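Local atomic coordinates of glutathione S-transferase (Rhodospirillum rubrum F11, PDB entry 4O7H), a protein that probably catalyses the conjugation of glutathione to electrophilic substrates, as expected of a dimeric glutathione S-transferase. Residues I61-G64 against W65-C68; R88-V91 against R92-V95; F102-E105 against V106-L110; V111-K114 against L115-V119; S199-P202 against L203-T207. All coordinates share one frame; numbering follows the deposited sequence.

Contact 1. Residues I61-G64 against W65-C68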
# COMPACT_ATOMS: atom_id res chain seq x y z
N ILE A 61 -7.17 14.24 6.10
CA ILE A 61 -6.11 13.36 5.63
C ILE A 61 -6.71 11.98 5.43
O ILE A 61 -7.34 11.40 6.33
CB ILE A 61 -4.95 13.29 6.65
CG1 ILE A 61 -4.56 14.71 7.18
CG2 ILE A 61 -3.78 12.52 6.07
CD1 ILE A 61 -4.03 15.66 6.15
N THR A 62 -6.53 11.46 4.21
CA THR A 62 -7.15 10.21 3.78
C THR A 62 -6.04 9.20 3.44
O THR A 62 -4.99 9.60 2.92
CB THR A 62 -7.97 10.55 2.52
OG1 THR A 62 -9.04 11.47 2.85
CG2 THR A 62 -8.48 9.38 1.89
N ASP A 63 -6.29 7.93 3.71
CA ASP A 63 -5.40 6.79 3.47
C ASP A 63 -4.57 6.55 4.72
O ASP A 63 -3.97 7.47 5.27
CB ASP A 63 -4.42 6.92 2.28
CG ASP A 63 -3.47 5.75 2.22
OD1 ASP A 63 -3.92 4.64 1.93
OD2 ASP A 63 -2.26 5.95 2.42
N GLY A 64 -4.54 5.30 5.17
CA GLY A 64 -3.79 4.94 6.38
C GLY A 64 -2.33 5.38 6.33
O GLY A 64 -1.79 5.90 7.32
N TRP A 65 -1.64 5.11 5.23
CA TRP A 65 -0.25 5.44 5.16
C TRP A 65 -0.08 6.94 5.16
O TRP A 65 0.77 7.50 5.87
CB TRP A 65 0.43 4.83 3.94
CG TRP A 65 0.64 3.37 3.95
CD1 TRP A 65 0.27 2.46 4.91
CD2 TRP A 65 1.24 2.58 2.87
NE1 TRP A 65 0.62 1.15 4.49
CE2 TRP A 65 1.19 1.21 3.26
CE3 TRP A 65 1.78 2.91 1.60
CZ2 TRP A 65 1.72 0.19 2.45
CZ3 TRP A 65 2.29 1.95 0.85
CH2 TRP A 65 2.25 0.58 1.24
N ALA A 66 -0.88 7.65 4.34
CA ALA A 66 -0.82 9.09 4.34
C ALA A 66 -1.04 9.68 5.73
O ALA A 66 -0.34 10.60 6.15
CB ALA A 66 -1.86 9.68 3.41
N ILE A 67 -2.01 9.13 6.46
CA ILE A 67 -2.26 9.59 7.84
C ILE A 67 -1.06 9.32 8.74
O ILE A 67 -0.63 10.19 9.48
CB ILE A 67 -3.55 8.97 8.44
CG1 ILE A 67 -4.79 9.48 7.69
CG2 ILE A 67 -3.62 9.28 9.91
CD1 ILE A 67 -6.02 8.64 7.96
N CYS A 68 -0.50 8.12 8.67
CA CYS A 68 0.66 7.78 9.49
C CYS A 68 1.86 8.65 9.21
O CYS A 68 2.53 9.14 10.15
CB CYS A 68 0.98 6.30 9.35
SG CYS A 68 -0.24 5.23 10.18
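D63 is the N-cap of helix 64-74. Its OD2 accepts from A66 N at 2.9 Å, with an N-H...O angle of 162°. The amide comes to the anti side of OD2, 28° out of the carboxylate plane. CG of D63 stands anti to its own N (chi1 174°), and this turns the carboxylate back over the first turn. W65 N lies 3.0 Å from the same OD2.

Backbone bonds take over from the cap. I67 N binds D63 O at 2.8 Å, and C68 N binds G64 O at 2.9 Å. D63 alone separates strand 60-62 from helix 64-74.

The apolar part is a crossing of two isoleucines. CG2 of I61 meets CG1 of I67 at 3.6 Å, the two side chains crossing at a slant. The methyl of A66 sits against the carbonyl of T62, with CB 3.2 Å from O.

The wider setting is the dimer interface. OD1 of D63 makes a salt bridge to R100 of the second subunit, and the W65 ring stacks on W65 of that subunit. W65 NE1 is bound by D99 of its own chain.

D63 thus uses one oxygen for the helix start and the other for the partner subunit. Its negative charge beside the helix N-terminus would probably be favoured by the helix dipole, and R100 should add to this.

Contact 2. Residues R88-V91 against R92-V95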
# COMPACT_ATOMS: atom_id res chain seq x y z
N ARG A 88 14.19 3.80 9.39
CA ARG A 88 12.85 4.19 8.84
C ARG A 88 12.49 3.33 7.64
O ARG A 88 11.34 2.91 7.47
CB ARG A 88 12.83 5.67 8.48
CG ARG A 88 12.95 6.53 9.71
CD ARG A 88 13.47 7.88 9.38
NE ARG A 88 12.50 8.67 8.68
CZ ARG A 88 11.61 9.46 9.26
NH1 ARG A 88 11.53 9.52 10.58
NH2 ARG A 88 10.79 10.19 8.51
N ALA A 89 13.47 3.03 6.78
CA ALA A 89 13.23 2.16 5.65
C ALA A 89 12.82 0.74 6.07
O ALA A 89 12.03 0.11 5.37
CB ALA A 89 14.47 2.11 4.76
N GLU A 90 13.41 0.21 7.15
CA GLU A 90 13.07 -1.12 7.65
C GLU A 90 11.64 -1.11 8.22
O GLU A 90 10.84 -2.04 7.98
CB GLU A 90 14.11 -1.56 8.71
CG GLU A 90 13.84 -2.87 9.39
CD GLU A 90 13.86 -4.10 8.48
OE1 GLU A 90 14.26 -3.99 7.30
OE2 GLU A 90 13.46 -5.20 8.96
N VAL A 91 11.32 -0.05 8.94
CA VAL A 91 9.93 0.10 9.43
C VAL A 91 8.96 0.07 8.24
O VAL A 91 7.92 -0.65 8.26
CB VAL A 91 9.73 1.40 10.22
CG1 VAL A 91 8.25 1.59 10.55
CG2 VAL A 91 10.56 1.37 11.49
N ARG A 92 9.25 0.87 7.22
CA ARG A 92 8.36 0.97 6.05
C ARG A 92 8.27 -0.35 5.25
O ARG A 92 7.17 -0.73 4.76
CB ARG A 92 8.71 2.17 5.18
CG ARG A 92 8.46 3.49 5.86
CD ARG A 92 8.48 4.62 4.89
NE ARG A 92 8.29 5.96 5.47
CZ ARG A 92 9.26 6.84 5.74
NH1 ARG A 92 10.54 6.56 5.57
NH2 ARG A 92 8.93 8.02 6.18
N ARG A 93 9.39 -1.07 5.15
CA ARG A 93 9.41 -2.40 4.57
C ARG A 93 8.42 -3.30 5.27
O ARG A 93 7.65 -4.00 4.61
CB ARG A 93 10.85 -3.02 4.62
CG ARG A 93 10.92 -4.41 4.00
CD ARG A 93 12.30 -5.06 4.19
NE ARG A 93 12.54 -5.54 5.55
CZ ARG A 93 12.05 -6.69 6.00
NH1 ARG A 93 11.27 -7.44 5.23
NH2 ARG A 93 12.33 -7.06 7.24
N LEU A 94 8.49 -3.31 6.59
CA LEU A 94 7.65 -4.21 7.37
C LEU A 94 6.20 -3.75 7.36
O LEU A 94 5.27 -4.58 7.30
CB LEU A 94 8.21 -4.34 8.79
CG LEU A 94 9.42 -5.27 8.85
CD1 LEU A 94 10.11 -5.10 10.18
CD2 LEU A 94 9.03 -6.73 8.61
N VAL A 95 5.97 -2.43 7.41
CA VAL A 95 4.59 -1.93 7.18
C VAL A 95 4.04 -2.52 5.90
O VAL A 95 2.89 -3.00 5.87
CB VAL A 95 4.53 -0.38 7.19
CG1 VAL A 95 3.19 0.12 6.69
CG2 VAL A 95 4.77 0.10 8.60
O HOH W 1 9.86 11.15 5.91
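This contact is two turns near the start of helix 85-119, the long first helix of the all-helical domain. E90 and R93 form its i to i+3 salt bridge. The side chains run side by side. R93 meets the carboxylate side-on with two nitrogens, one to each oxygen. NE donates to OE1 of E90 at 2.9 Å in a nearly straight bond (176°), from above the carboxylate plane. NH2 reaches OE2 of E90 at 2.8 Å on its syn side. A bend at chi3 of R93 (74°) swings the guanidinium to E90. CG of L94 covers one face of that group, 3.8 Å above its plane. With an alanine in place of R93 both donors are gone, and E90 would probably lose its mate within the helix and depend more on R151.

On another side of the helix R88 and R92 lie alongside each other, their NH2 atoms 3.7 Å apart and their planes 77° apart. A water accepts from R88 NH2 at 2.9 Å and, weakly, from R92 NH2. Both arginines bind E73 of the second subunit, and R92 also binds E69 of its own chain. V91 CG1 packs on V95 CG2 at 4.3 Å.

The acidic partners probably offset the closeness of the two arginines. The pair puts positive charge where the other subunit supplies a carboxylate, while E90 and R93 pair within the helix.

Contact 3. Residues F102-E105 against V106-L110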
# COMPACT_ATOMS: atom_id res chain seq x y z
N PHE A 102 0.71 -9.83 4.10
CA PHE A 102 -0.16 -10.42 5.10
C PHE A 102 -1.60 -10.11 4.79
O PHE A 102 -2.49 -10.97 4.88
CB PHE A 102 0.22 -9.91 6.51
CG PHE A 102 -0.53 -10.58 7.65
CD1 PHE A 102 -1.84 -10.28 7.92
CD2 PHE A 102 0.12 -11.45 8.47
CE1 PHE A 102 -2.49 -10.89 8.97
CE2 PHE A 102 -0.51 -12.04 9.53
CZ PHE A 102 -1.83 -11.77 9.78
N ASN A 103 -1.86 -8.86 4.38
CA ASN A 103 -3.21 -8.43 4.09
C ASN A 103 -3.85 -9.29 3.00
O ASN A 103 -5.01 -9.67 3.12
CB ASN A 103 -3.23 -6.96 3.71
CG ASN A 103 -4.63 -6.46 3.46
OD1 ASN A 103 -5.47 -6.47 4.34
ND2 ASN A 103 -4.91 -6.07 2.19
N ARG A 104 -3.10 -9.53 1.92
CA ARG A 104 -3.66 -10.27 0.79
C ARG A 104 -3.81 -11.75 1.10
O ARG A 104 -4.77 -12.38 0.62
CB ARG A 104 -2.80 -10.05 -0.49
CG ARG A 104 -2.94 -8.62 -1.01
CD ARG A 104 -4.32 -8.23 -1.58
NE ARG A 104 -4.66 -8.97 -2.81
CZ ARG A 104 -4.24 -8.63 -4.04
NH1 ARG A 104 -3.51 -7.54 -4.21
NH2 ARG A 104 -4.57 -9.37 -5.08
N GLU A 105 -2.89 -12.31 1.87
CA GLU A 105 -2.80 -13.74 2.10
C GLU A 105 -3.67 -14.21 3.27
O GLU A 105 -4.03 -15.39 3.34
CB GLU A 105 -1.36 -14.15 2.36
CG GLU A 105 -0.45 -14.00 1.13
CD GLU A 105 1.02 -14.36 1.34
OE1 GLU A 105 1.47 -14.69 2.44
OE2 GLU A 105 1.78 -14.34 0.33
N VAL A 106 -3.97 -13.30 4.20
CA VAL A 106 -4.62 -13.66 5.46
C VAL A 106 -5.81 -12.75 5.81
O VAL A 106 -6.96 -13.16 5.95
CB VAL A 106 -3.57 -13.66 6.61
CG1 VAL A 106 -4.25 -14.12 7.89
CG2 VAL A 106 -2.32 -14.51 6.32
N THR A 107 -5.55 -11.46 6.01
CA THR A 107 -6.58 -10.56 6.45
C THR A 107 -7.79 -10.44 5.52
O THR A 107 -8.95 -10.58 5.94
CB THR A 107 -6.02 -9.15 6.67
OG1 THR A 107 -4.81 -9.27 7.43
CG2 THR A 107 -7.04 -8.32 7.46
N GLU A 108 -7.53 -10.20 4.23
CA GLU A 108 -8.62 -10.06 3.29
C GLU A 108 -9.54 -11.27 3.27
O GLU A 108 -10.72 -11.09 3.46
CB GLU A 108 -8.14 -9.78 1.87
CG GLU A 108 -7.85 -8.33 1.65
CD GLU A 108 -7.52 -7.97 0.21
OE1 GLU A 108 -7.38 -8.86 -0.64
OE2 GLU A 108 -7.37 -6.77 -0.03
N PRO A 109 -9.00 -12.48 3.06
CA PRO A 109 -9.95 -13.59 3.03
C PRO A 109 -10.64 -13.85 4.38
O PRO A 109 -11.84 -14.07 4.44
CB PRO A 109 -9.11 -14.76 2.63
CG PRO A 109 -7.69 -14.40 2.91
CD PRO A 109 -7.67 -12.92 2.65
N LEU A 110 -9.92 -13.78 5.49
CA LEU A 110 -10.58 -14.16 6.76
C LEU A 110 -11.56 -13.11 7.23
O LEU A 110 -12.62 -13.42 7.74
CB LEU A 110 -9.54 -14.50 7.81
CG LEU A 110 -8.73 -15.77 7.54
CD1 LEU A 110 -7.57 -15.97 8.49
CD2 LEU A 110 -9.59 -17.06 7.59
O HOH W 2 -7.92 -5.07 1.65
O HOH W 3 -6.78 -11.57 -1.08
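F102 and V106 make the tight side of this turn of helix 85-119. CB of V106 lies over one face of the F102 ring, 4.0 Å from the centroid, in a CH-pi contact. T107 OG1 comes to the ring edge in its plane, 3.2 Å from CD1 of F102. That hydroxyl is buried and has no hydrogen-bond partner in the model. F102 CG is anti to the backbone N (chi1 -174°), which lays the ring alongside the next turn.

The backbone widens here into a pi-type turn. F102 O accepts from V106 N and T107 N, which arrive from opposite faces of its plane. E108 N then binds N103 O at 2.8 Å. P109 has no N-H to give, and the helix kinks there.

The other side is looser and watered. E108 runs beside R104, with a long salt bridge of 3.5 Å from NE of R104 to OE1 of E108. N103 ND2 makes only a weak bond to OE2 of E108. One water joins these same two groups. A second water donates to R104 O and to OE1 of E108, each at 2.8 Å. NH1 of R104 makes a salt bridge to OE2 of E108 of the second subunit. A leucine in place of E108 would probably leave both waters without their carboxylate and R104 without its acidic mates in both subunits.

F102 and V106 face helices 127-150 and 161-175, touching H140 and I173. E105 is held by K101 and H140, and P109 packs on Q129 of helix 127-150.

Contact 4. Residues V111-K114 against L115-V119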
# COMPACT_ATOMS: atom_id res chain seq x y z
N VAL A 111 -11.19 -11.84 7.12
CA VAL A 111 -12.09 -10.79 7.53
C VAL A 111 -13.36 -10.77 6.66
O VAL A 111 -14.47 -10.63 7.17
CB VAL A 111 -11.41 -9.39 7.55
CG1 VAL A 111 -12.41 -8.28 7.75
CG2 VAL A 111 -10.37 -9.38 8.61
N ARG A 112 -13.18 -10.94 5.36
CA ARG A 112 -14.30 -10.85 4.44
C ARG A 112 -15.26 -12.01 4.78
O ARG A 112 -16.45 -11.80 5.00
CB ARG A 112 -13.85 -10.93 2.98
CG ARG A 112 -15.01 -10.73 2.00
CD ARG A 112 -14.58 -10.99 0.56
NE ARG A 112 -13.96 -12.29 0.41
CZ ARG A 112 -12.70 -12.50 0.09
NH1 ARG A 112 -11.87 -11.47 -0.14
NH2 ARG A 112 -12.26 -13.75 0.02
N GLU A 113 -14.69 -13.21 4.82
CA GLU A 113 -15.49 -14.43 4.89
C GLU A 113 -16.10 -14.65 6.26
O GLU A 113 -17.26 -15.10 6.37
CB GLU A 113 -14.67 -15.64 4.46
CG GLU A 113 -14.14 -15.57 3.03
CD GLU A 113 -15.23 -15.35 2.00
OE1 GLU A 113 -16.35 -15.90 2.16
OE2 GLU A 113 -14.98 -14.61 1.03
N LYS A 114 -15.37 -14.33 7.31
CA LYS A 114 -15.85 -14.62 8.66
C LYS A 114 -16.43 -13.46 9.43
O LYS A 114 -17.18 -13.66 10.39
CB LYS A 114 -14.72 -15.25 9.47
CG LYS A 114 -14.34 -16.57 8.85
CD LYS A 114 -13.38 -17.33 9.70
CE LYS A 114 -14.04 -17.84 10.95
NZ LYS A 114 -13.11 -18.77 11.63
N LEU A 115 -16.08 -12.23 9.05
CA LEU A 115 -16.54 -11.10 9.77
C LEU A 115 -17.48 -10.25 8.95
O LEU A 115 -18.63 -10.02 9.37
CB LEU A 115 -15.35 -10.28 10.28
CG LEU A 115 -14.41 -11.06 11.18
CD1 LEU A 115 -13.29 -10.16 11.68
CD2 LEU A 115 -15.17 -11.69 12.35
N LEU A 116 -17.03 -9.76 7.80
CA LEU A 116 -17.85 -8.85 7.02
C LEU A 116 -19.13 -9.56 6.57
O LEU A 116 -20.19 -8.98 6.64
CB LEU A 116 -17.10 -8.29 5.79
CG LEU A 116 -18.00 -7.32 4.99
CD1 LEU A 116 -18.42 -6.11 5.81
CD2 LEU A 116 -17.33 -6.88 3.70
N LYS A 117 -19.02 -10.81 6.14
CA LYS A 117 -20.21 -11.47 5.60
C LYS A 117 -21.29 -11.61 6.62
O LYS A 117 -22.48 -11.56 6.28
CB LYS A 117 -19.88 -12.82 5.00
CG LYS A 117 -19.37 -12.68 3.58
CD LYS A 117 -19.59 -13.93 2.76
CE LYS A 117 -18.40 -14.15 1.85
NZ LYS A 117 -18.59 -15.17 0.79
N ARG A 118 -20.90 -11.78 7.88
CA ARG A 118 -21.88 -11.89 8.94
C ARG A 118 -22.46 -10.53 9.28
O ARG A 118 -23.64 -10.41 9.63
CB ARG A 118 -21.26 -12.55 10.16
CG ARG A 118 -20.89 -14.01 9.93
CD ARG A 118 -20.41 -14.63 11.22
NE ARG A 118 -21.32 -14.37 12.34
CZ ARG A 118 -21.04 -14.69 13.60
NH1 ARG A 118 -19.91 -15.30 13.89
NH2 ARG A 118 -21.91 -14.43 14.57
N VAL A 119 -21.66 -9.48 9.16
CA VAL A 119 -22.17 -8.14 9.39
C VAL A 119 -23.23 -7.72 8.36
O VAL A 119 -24.20 -7.09 8.73
CB VAL A 119 -21.04 -7.10 9.44
CG1 VAL A 119 -21.63 -5.71 9.49
CG2 VAL A 119 -20.16 -7.34 10.64
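K117 lies alongside E113, one turn further on, and both side chains point the same way. Their salt bridge joins NZ of K117 to OE1 of E113, though the place of OE1 is less sure. The other oxygen holds R112: NE of R112 donates to OE2 of E113 at 2.6 Å. OE2 lies in the guanidinium plane of R112, and NE meets it on the anti side, tilted out of the carboxylate plane. R112, E113 and K117 therefore form a network in which one carboxylate serves two cations. E113 bends at chi2 (-55°), and this folds its carboxylate back between them.

The stretch is the last part of helix 85-119, with a wider pi-type turn at 111-114. V111 O takes two amides, L116 N at 2.8 Å and L115 N at 2.9 Å. The first bond is nearly straight (170°), while L115 N sits above the carbonyl plane. K117 N binds R112 O at 3.0 Å.

On the apolar side CG2 of V111 meets CD1 of L115 at 4.3 Å. L172 lies against V111 and Y175 against L115, both from helix 161-175. CD of R118 rests 3.5 Å from K114 O. K114 directs its amine to D178, and R112 also donates to Q129 of helix 127-150.

Contact 5. Residues S199-P202 against L203-T207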
# COMPACT_ATOMS: atom_id res chain seq x y z
N SER A 199 -2.72 1.94 24.32
CA SER A 199 -3.16 2.34 22.97
C SER A 199 -3.99 1.25 22.33
O SER A 199 -4.79 1.51 21.44
CB SER A 199 -1.97 2.61 22.08
OG SER A 199 -1.15 1.46 22.04
N PHE A 200 -3.81 0.02 22.79
CA PHE A 200 -4.56 -1.10 22.19
C PHE A 200 -5.94 -1.34 22.81
O PHE A 200 -6.74 -2.12 22.30
CB PHE A 200 -3.75 -2.40 22.30
CG PHE A 200 -3.75 -3.24 21.03
CD1 PHE A 200 -3.00 -2.86 19.93
CD2 PHE A 200 -4.50 -4.41 20.96
CE1 PHE A 200 -3.00 -3.62 18.79
CE2 PHE A 200 -4.51 -5.20 19.80
CZ PHE A 200 -3.74 -4.80 18.73
N ARG A 201 -6.19 -0.74 23.96
CA ARG A 201 -7.35 -1.11 24.78
C ARG A 201 -8.69 -1.01 24.03
O ARG A 201 -9.49 -1.95 24.12
CB ARG A 201 -7.40 -0.29 26.07
CG ARG A 201 -8.50 -0.82 27.00
CD ARG A 201 -8.66 0.01 28.27
NE ARG A 201 -7.93 -0.61 29.38
CZ ARG A 201 -6.68 -0.31 29.75
NH1 ARG A 201 -5.97 0.64 29.13
NH2 ARG A 201 -6.14 -0.97 30.78
N PRO A 202 -8.98 0.05 23.26
CA PRO A 202 -10.26 0.07 22.56
C PRO A 202 -10.46 -1.07 21.56
O PRO A 202 -11.54 -1.57 21.35
CB PRO A 202 -10.24 1.42 21.78
CG PRO A 202 -9.25 2.24 22.47
CD PRO A 202 -8.22 1.30 23.04
N LEU A 203 -9.37 -1.52 20.94
CA LEU A 203 -9.48 -2.65 20.02
C LEU A 203 -9.90 -3.92 20.75
O LEU A 203 -10.54 -4.79 20.16
CB LEU A 203 -8.13 -2.95 19.33
CG LEU A 203 -7.73 -2.03 18.20
CD1 LEU A 203 -7.66 -0.59 18.62
CD2 LEU A 203 -6.38 -2.51 17.65
N LEU A 204 -9.54 -4.00 22.01
CA LEU A 204 -9.88 -5.19 22.81
C LEU A 204 -11.26 -5.13 23.37
O LEU A 204 -11.90 -6.19 23.50
CB LEU A 204 -8.88 -5.43 23.95
CG LEU A 204 -7.45 -5.60 23.47
CD1 LEU A 204 -6.61 -5.96 24.69
CD2 LEU A 204 -7.33 -6.67 22.40
N THR A 205 -11.74 -3.95 23.70
CA THR A 205 -13.04 -3.84 24.40
C THR A 205 -14.24 -3.64 23.50
O THR A 205 -15.37 -3.99 23.84
CB THR A 205 -13.00 -2.74 25.46
OG1 THR A 205 -12.75 -1.48 24.86
CG2 THR A 205 -11.88 -3.00 26.45
N GLU A 206 -14.03 -3.05 22.33
CA GLU A 206 -15.14 -2.79 21.42
C GLU A 206 -15.49 -4.07 20.64
O GLU A 206 -14.68 -4.99 20.48
CB GLU A 206 -14.78 -1.59 20.50
CG GLU A 206 -14.58 -0.30 21.26
CD GLU A 206 -14.17 0.90 20.37
OE1 GLU A 206 -14.24 0.74 19.13
OE2 GLU A 206 -13.81 1.93 20.96
N THR A 207 -16.74 -4.16 20.20
CA THR A 207 -17.20 -5.30 19.44
C THR A 207 -17.79 -4.84 18.11
O THR A 207 -18.12 -3.68 17.92
CB THR A 207 -18.29 -6.06 20.19
OG1 THR A 207 -19.34 -5.16 20.52
CG2 THR A 207 -17.73 -6.71 21.48
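F200 offers its ring to two leucines, L203 and L204, in different ways. CD2 of L203 sits over one face, 3.8 Å from the centroid, a CH-pi contact. CD2 of L204 comes to the ring edge in its plane, 3.9 Å from CD2 of F200. Both leucines meet the ring at about a right angle. The chi1 of F200 (-136°) is away from a staggered value, and it brings the ring alongside the following turn. L203 has CG anti to its carbonyl carbon, and chi2 of 57° carries CD2 over the ring.

T205 holds OG1 between its backbone N and carbonyl carbon (chi1 62°). From there the hydroxyl gives a weak bond to R201 O. That carbonyl also accepts from L204 N at 2.9 Å and T205 N at 3.0 Å. E206 N binds P202 O at 3.1 Å. The extended E206 side chain passes P202, with OE2 3.7 Å from CB, and makes a salt bridge to R17.

F200 packs on A167 and S171 and on V194, while L203 touches V18. This is a short helix after a 3-10 turn, late in the chain, that packs between helix 11-22 of the thioredoxin-like domain and helices 161-175 and 185-195.

The five contacts come in chain order. Contact 1 joins strand 60-62, outermost in this chain's sheet, to helix 64-74 in the thioredoxin-like domain. Contacts 2, 3 and 4 lie in order on helix 85-119. Centres of contacts 2 and 3 are about 19 Å apart, and those of 3 and 4 about 12 Å. Contact 2 touches contact 1 through V95 and W65, which ties the two domains together. Contacts 1, 2 and 3 also meet the second subunit, so the start and middle of the long helix serve the dimer. Contacts 4 and 5 do not. Contact 5, on helix 201-205, is centred about 19 Å from the centre of contact 4 and 25 Å from that of contact 2.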